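Local coordinates for exopolygalacturonate lyase (Vibrio vulnificus, PDB 5A29), which probably cleaves pectate chains by beta-elimination, as a manganese-binding member of polysaccharide lyase family 2, at residues 40-45 against 503-508; 368-371 against 377-380; 518-523 against 540-545. All blocks are in the same frame, centred on the assembly; numbering follows the deposited sequence.

In the fold
Contacts 1 and 2 are peripheral, their centres about 22 and 21 Å from that of the chain, whereas contact 3 is deeper, at about 10 Å, within the helical scaffold consistent with the alpha/alpha barrel of family 2 lyases; all three are only partly buried. Contacts 1 and 3 touch: Phe506 of the hairpin packs on Ala519, Glu521 and Pro522, and helix 88-101 backs both. Contact 2 stands apart, its nearest atoms about 21 Å from contact 1 and about 16 Å from contact 3. A side-chain amide and a tyrosine join helix to turn in contact 1, backbone pairing and a lysine that bends over a helix end mark contact 2, and contact 3 is apolar.

Contact 1: residues 40-45 against 503-508; sequences IDNVLQ and RGYFLA
Two flat groups carry this contact: the Tyr505 ring, touched by Val43 CG2 and Asn42 CB, and the Asn42 amide, which turns to Gly504 O instead. Val43 CG2 and Asn42 CB both approach the ring obliquely. The methyl CG2 stands 3.8 Å from Tyr505 CE1, while Asn42 CB packs at the phenol end, 3.7 Å from CZ and 3.4 Å from OH. Gly504 O lies in the plane of the Asn42 amide: ND2 donates to it at 2.9 Å in a nearly straight bond (164°). Seen from the acceptor, the approach is from the flank, with a C=O...N angle of 107° and the donor tilted moderately from the carbonyl plane.

Asn42 can do both jobs because CG stands anti to its own carbonyl carbon (chi1 -74°): the amide reaches the turn while the methylene stays against the tyrosine. Arg503 and Gly504 have the positive phi values of a type I' turn, and Gly504 suits its second position, where a side chain would press on the preceding carbonyl oxygen. Asn42 ND2 comes to 3.3 Å from Gly504 CA, on the side where glycine carries no side chain. A tyrosine fits next to the turn because its long, flat ring spans the distance from the strand to the helix, and beta-branched Val43 offers a compact methyl to it.

The result is a two-residue beta hairpin, strands 501-502 and 505-506, docked by its turn and first returning residue against the C-terminal part of helix 27-46. Arg66 bonds to Arg503 O and touches Tyr505. Ile40, Val43 and Leu44 pack on helix 88-101, Tyr505 rests on Ala515 of strand 514-516, and Phe506 reaches helix 521-532.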
loop_
_atom_site.group_PDB
_atom_site.type_symbol
_atom_site.label_atom_id
_atom_site.label_comp_id
_atom_site.label_asym_id
_atom_site.label_seq_id
_atom_site.Cartn_x
_atom_site.Cartn_y
_atom_site.Cartn_z
ATOM N N ILE A 40 19.808 -1.020 -11.051
ATOM C CA ILE A 40 20.359 -0.298 -9.894
ATOM C C ILE A 40 21.442 0.702 -10.308
ATOM O O ILE A 40 21.471 1.853 -9.834
ATOM C CB ILE A 40 20.830 -1.296 -8.810
ATOM C CG1 ILE A 40 19.600 -2.005 -8.144
ATOM C CG2 ILE A 40 21.819 -0.683 -7.803
ATOM C CD1 ILE A 40 20.014 -3.248 -7.315
ATOM N N ASP A 41 22.350 0.261 -11.198
ATOM C CA ASP A 41 23.424 1.143 -11.685
ATOM C C ASP A 41 22.868 2.375 -12.378
ATOM O O ASP A 41 23.365 3.444 -12.147
ATOM C CB ASP A 41 24.334 0.387 -12.668
ATOM C CG ASP A 41 25.191 -0.667 -11.961
ATOM O OD1 ASP A 41 25.367 -0.560 -10.722
ATOM O OD2 ASP A 41 25.656 -1.622 -12.627
ATOM N N ASN A 42 21.822 2.206 -13.190
ATOM C CA ASN A 42 21.149 3.286 -13.876
ATOM C C ASN A 42 20.555 4.277 -12.883
ATOM O O ASN A 42 20.758 5.480 -12.996
ATOM C CB ASN A 42 20.057 2.753 -14.805
ATOM C CG ASN A 42 20.644 2.110 -16.075
ATOM O OD1 ASN A 42 21.807 2.399 -16.428
ATOM N ND2 ASN A 42 19.882 1.294 -16.756
ATOM N N VAL A 43 19.819 3.758 -11.894
ATOM C CA VAL A 43 19.210 4.643 -10.905
ATOM C C VAL A 43 20.252 5.448 -10.179
ATOM O O VAL A 43 20.059 6.650 -9.981
ATOM C CB VAL A 43 18.396 3.851 -9.881
ATOM C CG1 VAL A 43 17.918 4.783 -8.770
ATOM C CG2 VAL A 43 17.228 3.203 -10.595
ATOM N N LEU A 44 21.312 4.793 -9.724
ATOM C CA LEU A 44 22.308 5.495 -8.877
ATOM C C LEU A 44 23.126 6.546 -9.675
ATOM O O LEU A 44 23.659 7.516 -9.087
ATOM C CB LEU A 44 23.258 4.514 -8.196
ATOM C CG LEU A 44 22.629 3.532 -7.151
ATOM C CD1 LEU A 44 23.607 2.437 -6.729
ATOM C CD2 LEU A 44 21.989 4.237 -5.952
ATOM N N GLN A 45 23.195 6.349 -10.979
ATOM C CA GLN A 45 23.851 7.313 -11.927
ATOM C C GLN A 45 22.888 8.347 -12.421
ATOM O O GLN A 45 23.067 9.536 -12.132
ATOM C CB GLN A 45 24.468 6.568 -13.142
ATOM C CG GLN A 45 25.014 7.545 -14.205
ATOM C CD GLN A 45 26.204 8.294 -13.665
ATOM O OE1 GLN A 45 27.168 7.678 -13.228
ATOM N NE2 GLN A 45 26.137 9.629 -13.636
ATOM N N ARG A 503 14.596 -0.136 -21.790
ATOM C CA ARG A 503 15.451 1.067 -21.792
ATOM C C ARG A 503 16.141 1.228 -20.432
ATOM O O ARG A 503 16.447 2.358 -19.971
ATOM C CB ARG A 503 14.628 2.321 -22.173
ATOM C CG ARG A 503 14.157 2.302 -23.632
ATOM C CD ARG A 503 13.401 3.614 -23.957
ATOM N NE ARG A 503 12.104 3.708 -23.255
ATOM C CZ ARG A 503 10.979 3.099 -23.645
ATOM N NH1 ARG A 503 10.955 2.292 -24.693
ATOM N NH2 ARG A 503 9.843 3.293 -22.970
ATOM N N GLY A 504 16.498 0.095 -19.828
ATOM C CA GLY A 504 17.365 0.171 -18.624
ATOM C C GLY A 504 16.577 0.316 -17.287
ATOM O O GLY A 504 17.182 0.326 -16.218
ATOM N N TYR A 505 15.243 0.367 -17.389
ATOM C CA TYR A 505 14.358 0.523 -16.205
ATOM C C TYR A 505 13.210 -0.439 -16.268
ATOM O O TYR A 505 13.013 -1.126 -17.259
ATOM C CB TYR A 505 13.778 1.964 -16.187
ATOM C CG TYR A 505 14.854 2.968 -15.838
ATOM C CD1 TYR A 505 15.159 3.229 -14.504
ATOM C CD2 TYR A 505 15.655 3.564 -16.857
ATOM C CE1 TYR A 505 16.197 4.075 -14.174
ATOM C CE2 TYR A 505 16.708 4.393 -16.521
ATOM C CZ TYR A 505 16.940 4.679 -15.194
ATOM O OH TYR A 505 17.979 5.473 -14.815
ATOM N N PHE A 506 12.401 -0.487 -15.186
ATOM C CA PHE A 506 11.228 -1.327 -15.189
ATOM C C PHE A 506 9.966 -0.475 -15.410
ATOM O O PHE A 506 9.749 0.494 -14.669
ATOM C CB PHE A 506 11.136 -2.075 -13.839
ATOM C CG PHE A 506 12.163 -3.187 -13.739
ATOM C CD1 PHE A 506 11.946 -4.399 -14.402
ATOM C CD2 PHE A 506 13.349 -2.978 -13.070
ATOM C CE1 PHE A 506 12.857 -5.450 -14.325
ATOM C CE2 PHE A 506 14.318 -3.991 -13.043
ATOM C CZ PHE A 506 14.080 -5.219 -13.668
ATOM N N LEU A 507 9.191 -0.820 -16.438
ATOM C CA LEU A 507 8.041 -0.017 -16.860
ATOM C C LEU A 507 6.882 -0.939 -17.023
ATOM O O LEU A 507 7.061 -2.071 -17.510
ATOM C CB LEU A 507 8.306 0.625 -18.241
ATOM C CG LEU A 507 9.397 1.708 -18.256
ATOM C CD1 LEU A 507 9.517 2.143 -19.732
ATOM C CD2 LEU A 507 8.951 2.921 -17.429
ATOM N N ALA A 508 5.689 -0.453 -16.625
ATOM C CA ALA A 508 4.457 -1.257 -16.711
ATOM C C ALA A 508 3.981 -1.360 -18.189
ATOM O O ALA A 508 3.261 -2.281 -18.537
ATOM C CB ALA A 508 3.334 -0.638 -15.813
#

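Contact 2: residues 368-371 against 377-380; sequences RLAY and TIKP
Tyr371, leaving the helix, and Ile378 form an antiparallel, non-hydrogen-bonded pair with CA atoms 4.7 Å apart, and beside it Lys379 N donates to Ala370 O at 2.7 Å, almost linearly (172°) and in the carbonyl plane. The same oxygen also receives a CA-H contact from Ile378.

The two paired side chains share a face. Ile378 CD1 comes in at the edge of the Tyr371 ring, close to its plane and 3.4 Å from Tyr371 CD1, a tight fit. Tyr371 owes this to a chi1 of -172°, which puts CG opposite the backbone N and swings the ring to where Ile378 CD1 meets its edge. Small Ala370 lets the strand come close, its CB 4.0 Å from Ile378 CG2.

Lys379 instead bends back over the helix end. Its CE lies 3.4 Å from Leu369 O, and NZ donates to a water at 2.7 Å. That water is also placed to donate to Tyr371 O at 2.8 Å. A positive charge suits this place, where carbonyls at a helix C-terminus probably attract it.

Helix 353-370 thus runs directly into a short hairpin, 371-372 with 377-378, folded back on it: Ile378 rests on Phe366 and Tyr367. On helix 430-442 Tyr371 touches Leu435 and Met439, and its OH hydrogen-bonds to Asn438 OD1.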
loop_
_atom_site.group_PDB
_atom_site.type_symbol
_atom_site.label_atom_id
_atom_site.label_comp_id
_atom_site.label_asym_id
_atom_site.label_seq_id
_atom_site.Cartn_x
_atom_site.Cartn_y
_atom_site.Cartn_z
ATOM N N ARG A 368 -16.677 -15.332 1.202
ATOM C CA ARG A 368 -17.927 -16.091 1.136
ATOM C C ARG A 368 -19.043 -15.250 0.547
ATOM O O ARG A 368 -19.933 -15.794 -0.073
ATOM C CB ARG A 368 -18.380 -16.565 2.560
ATOM C CG ARG A 368 -17.410 -17.585 3.138
ATOM C CD ARG A 368 -17.897 -18.089 4.541
ATOM N NE ARG A 368 -17.079 -19.242 4.955
ATOM C CZ ARG A 368 -17.369 -20.011 6.012
ATOM N NH1 ARG A 368 -18.463 -19.770 6.754
ATOM N NH2 ARG A 368 -16.630 -21.076 6.286
ATOM N N LEU A 369 -18.987 -13.950 0.734
ATOM C CA LEU A 369 -20.055 -13.034 0.246
ATOM C C LEU A 369 -19.753 -12.508 -1.173
ATOM O O LEU A 369 -20.666 -12.291 -1.942
ATOM C CB LEU A 369 -20.108 -11.786 1.166
ATOM C CG LEU A 369 -20.491 -12.104 2.624
ATOM C CD1 LEU A 369 -20.540 -10.751 3.355
ATOM C CD2 LEU A 369 -21.856 -12.772 2.585
ATOM N N ALA A 370 -18.485 -12.275 -1.492
ATOM C CA ALA A 370 -18.117 -11.472 -2.685
ATOM C C ALA A 370 -17.539 -12.317 -3.817
ATOM O O ALA A 370 -17.553 -11.880 -4.975
ATOM C CB ALA A 370 -17.088 -10.423 -2.309
ATOM N N TYR A 371 -17.042 -13.526 -3.528
ATOM C CA TYR A 371 -16.260 -14.220 -4.568
ATOM C C TYR A 371 -17.152 -15.065 -5.428
ATOM O O TYR A 371 -18.059 -15.725 -4.932
ATOM C CB TYR A 371 -15.180 -15.150 -3.931
ATOM C CG TYR A 371 -14.212 -15.754 -4.927
ATOM C CD1 TYR A 371 -13.273 -14.929 -5.611
ATOM C CD2 TYR A 371 -14.144 -17.128 -5.124
ATOM C CE1 TYR A 371 -12.368 -15.481 -6.512
ATOM C CE2 TYR A 371 -13.270 -17.666 -6.048
ATOM C CZ TYR A 371 -12.353 -16.812 -6.703
ATOM O OH TYR A 371 -11.407 -17.290 -7.574
ATOM N N THR A 377 -14.347 -13.812 -10.195
ATOM C CA THR A 377 -14.540 -12.374 -10.002
ATOM C C THR A 377 -14.933 -12.053 -8.563
ATOM O O THR A 377 -15.331 -12.975 -7.850
ATOM C CB THR A 377 -15.595 -11.775 -10.941
ATOM O OG1 THR A 377 -16.790 -12.545 -10.798
ATOM C CG2 THR A 377 -15.084 -11.873 -12.411
ATOM N N ILE A 378 -14.810 -10.768 -8.199
ATOM C CA ILE A 378 -15.177 -10.241 -6.865
ATOM C C ILE A 378 -16.399 -9.313 -7.113
ATOM O O ILE A 378 -16.273 -8.345 -7.885
ATOM C CB ILE A 378 -14.043 -9.418 -6.232
ATOM C CG1 ILE A 378 -12.704 -10.197 -6.109
ATOM C CG2 ILE A 378 -14.476 -8.860 -4.833
ATOM C CD1 ILE A 378 -12.932 -11.542 -5.598
ATOM N N LYS A 379 -17.555 -9.636 -6.550
ATOM C CA LYS A 379 -18.761 -8.759 -6.673
ATOM C C LYS A 379 -18.634 -7.478 -5.848
ATOM O O LYS A 379 -18.046 -7.521 -4.749
ATOM C CB LYS A 379 -19.974 -9.546 -6.147
ATOM C CG LYS A 379 -20.260 -10.754 -7.018
ATOM C CD LYS A 379 -21.437 -11.528 -6.455
ATOM C CE LYS A 379 -20.956 -12.467 -5.353
ATOM N NZ LYS A 379 -21.731 -13.744 -5.355
ATOM N N PRO A 380 -19.274 -6.352 -6.309
ATOM C CA PRO A 380 -19.312 -5.116 -5.515
ATOM C C PRO A 380 -20.446 -5.206 -4.462
ATOM O O PRO A 380 -21.654 -5.150 -4.793
ATOM C CB PRO A 380 -19.632 -4.013 -6.566
ATOM C CG PRO A 380 -20.474 -4.746 -7.594
ATOM C CD PRO A 380 -19.904 -6.169 -7.649
HETATM O O HOH W 1 -20.446 -15.305 -3.503
#

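Contact 3: residues 518-523 against 540-545; sequences DAIEPL and APYLSG
Apolar packing joins Leu523 and Ile520 to the 540-545 loop, and no hydrogen bond crosses between the segments. Leu523 projects from the first turn of its helix with CG anti to the backbone N (chi1 -174°), and both its methyls reach the carbonyl oxygen through which Ala540 takes part. CD1 lies 3.8 Å from Ala540 O, while CD2 also meets the start of Tyr542, 4.1 Å from CA and 4.3 Å from CB. A forked leucine fits because it can press on backbone and side chain together.

The aromatic part of the contact belongs to Tyr542. Ile520 comes to its ring obliquely, with CG2 4.0 Å and CD1 4.1 Å from Tyr542 CE1. Ile520 has two conformers, so these approaches describe one of them and are less certain than the leucine packing. In this conformer CG1 stands between the backbone N and the carbonyl carbon (chi1 59°), which lets both branches reach the same ring carbon. The loop also curls over its own tyrosine: Ser544 N stands 3.5 Å above the ring plane, over the centre, consistent with the positive phi of Ser544. Phe471 stacks with the same ring, which suits a broad aromatic side chain buried between several elements.

Two polar atoms of the loop have partners elsewhere: Arg422 bonds to Tyr542 O and Asn338 to Ser544 OG.

The start of helix 521-532 and the loop that follows that helix are therefore brought together among three other helices: 467-480 lies against Ile520 and Tyr542, 331-349 against Tyr542, Leu543 and Ser544, and 88-101 against Ile520, Leu523 and Ala540.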
loop_
_atom_site.group_PDB
_atom_site.type_symbol
_atom_site.label_atom_id
_atom_site.label_comp_id
_atom_site.label_asym_id
_atom_site.label_seq_id
_atom_site.Cartn_x
_atom_site.Cartn_y
_atom_site.Cartn_z
ATOM N N ASP A 518 10.460 3.416 -7.650
ATOM C CA ASP A 518 9.771 2.534 -6.662
ATOM C C ASP A 518 9.207 1.267 -7.275
ATOM O O ASP A 518 8.476 0.556 -6.644
ATOM C CB ASP A 518 8.639 3.305 -5.972
ATOM C CG ASP A 518 8.663 3.132 -4.417
ATOM O OD1 ASP A 518 9.781 2.876 -3.874
ATOM O OD2 ASP A 518 7.580 3.325 -3.772
ATOM N N ALA A 519 9.586 0.953 -8.521
ATOM C CA ALA A 519 9.150 -0.305 -9.176
ATOM C C ALA A 519 9.390 -1.531 -8.231
ATOM O O ALA A 519 10.435 -1.665 -7.560
ATOM C CB ALA A 519 9.969 -0.478 -10.466
ATOM N N ILE A 520 8.464 -2.461 -8.248
ATOM C CA ILE A 520 8.653 -3.623 -7.348
ATOM C C ILE A 520 9.189 -4.859 -8.076
ATOM O O ILE A 520 9.533 -5.851 -7.454
ATOM C CB ILE A 520 7.346 -3.982 -6.661
ATOM C CG1 ILE A 520 6.311 -4.304 -7.726
ATOM C CG2 ILE A 520 6.911 -2.846 -5.724
ATOM C CD1 ILE A 520 5.148 -5.033 -7.168
ATOM N N GLU A 521 9.268 -4.816 -9.404
ATOM C CA GLU A 521 9.858 -5.957 -10.154
ATOM C C GLU A 521 11.230 -6.355 -9.553
ATOM O O GLU A 521 11.467 -7.555 -9.402
ATOM C CB GLU A 521 10.072 -5.595 -11.651
ATOM C CG GLU A 521 8.772 -5.592 -12.451
ATOM C CD GLU A 521 7.989 -4.235 -12.383
ATOM O OE1 GLU A 521 8.350 -3.318 -11.618
ATOM O OE2 GLU A 521 6.933 -4.139 -13.055
ATOM N N PRO A 522 12.106 -5.380 -9.223
ATOM C CA PRO A 522 13.411 -5.743 -8.665
ATOM C C PRO A 522 13.285 -6.519 -7.381
ATOM O O PRO A 522 13.998 -7.541 -7.192
ATOM C CB PRO A 522 14.052 -4.386 -8.317
ATOM C CG PRO A 522 13.395 -3.424 -9.276
ATOM C CD PRO A 522 11.987 -3.924 -9.422
ATOM N N LEU A 523 12.520 -5.993 -6.426
ATOM C CA LEU A 523 12.280 -6.843 -5.217
ATOM C C LEU A 523 11.730 -8.215 -5.543
ATOM O O LEU A 523 12.161 -9.220 -4.950
ATOM C CB LEU A 523 11.427 -6.084 -4.179
ATOM C CG LEU A 523 11.243 -6.835 -2.816
ATOM C CD1 LEU A 523 12.594 -6.963 -2.092
ATOM C CD2 LEU A 523 10.225 -6.033 -1.919
ATOM N N ALA A 540 13.823 -8.206 2.593
ATOM C CA ALA A 540 12.689 -7.378 3.082
ATOM C C ALA A 540 11.374 -7.909 2.491
ATOM O O ALA A 540 11.269 -8.175 1.293
ATOM C CB ALA A 540 12.896 -5.928 2.656
ATOM N N PRO A 541 10.345 -8.077 3.318
ATOM C CA PRO A 541 9.116 -8.605 2.688
ATOM C C PRO A 541 8.351 -7.498 1.948
ATOM O O PRO A 541 8.486 -6.292 2.265
ATOM C CB PRO A 541 8.262 -9.063 3.891
ATOM C CG PRO A 541 8.750 -8.157 4.996
ATOM C CD PRO A 541 10.271 -8.036 4.786
ATOM N N TYR A 542 7.620 -7.923 0.916
ATOM C CA TYR A 542 6.781 -6.996 0.164
ATOM C C TYR A 542 5.510 -6.788 1.023
ATOM O O TYR A 542 4.854 -7.748 1.304
ATOM C CB TYR A 542 6.368 -7.697 -1.131
ATOM C CG TYR A 542 5.354 -6.906 -1.906
ATOM C CD1 TYR A 542 5.677 -5.651 -2.431
ATOM C CD2 TYR A 542 4.057 -7.366 -2.003
ATOM C CE1 TYR A 542 4.704 -4.885 -3.086
ATOM C CE2 TYR A 542 3.087 -6.608 -2.657
ATOM C CZ TYR A 542 3.439 -5.413 -3.230
ATOM O OH TYR A 542 2.431 -4.673 -3.821
ATOM N N LEU A 543 5.173 -5.529 1.287
ATOM C CA LEU A 543 4.050 -5.165 2.144
ATOM C C LEU A 543 2.974 -4.351 1.429
ATOM O O LEU A 543 1.978 -3.992 2.088
ATOM C CB LEU A 543 4.549 -4.405 3.379
ATOM C CG LEU A 543 5.494 -5.276 4.256
ATOM C CD1 LEU A 543 5.984 -4.331 5.352
ATOM C CD2 LEU A 543 4.792 -6.495 4.821
ATOM N N SER A 544 3.201 -4.047 0.128
ATOM C CA SER A 544 2.238 -3.346 -0.750
ATOM C C SER A 544 2.243 -1.856 -0.560
ATOM O O SER A 544 1.303 -1.191 -0.963
ATOM C CB SER A 544 0.778 -3.897 -0.639
ATOM O OG SER A 544 0.131 -3.413 0.527
ATOM N N GLY A 545 3.280 -1.304 0.051
ATOM C CA GLY A 545 3.327 0.147 0.166
ATOM C C GLY A 545 3.601 0.859 -1.155
ATOM O O GLY A 545 4.350 0.369 -1.953
#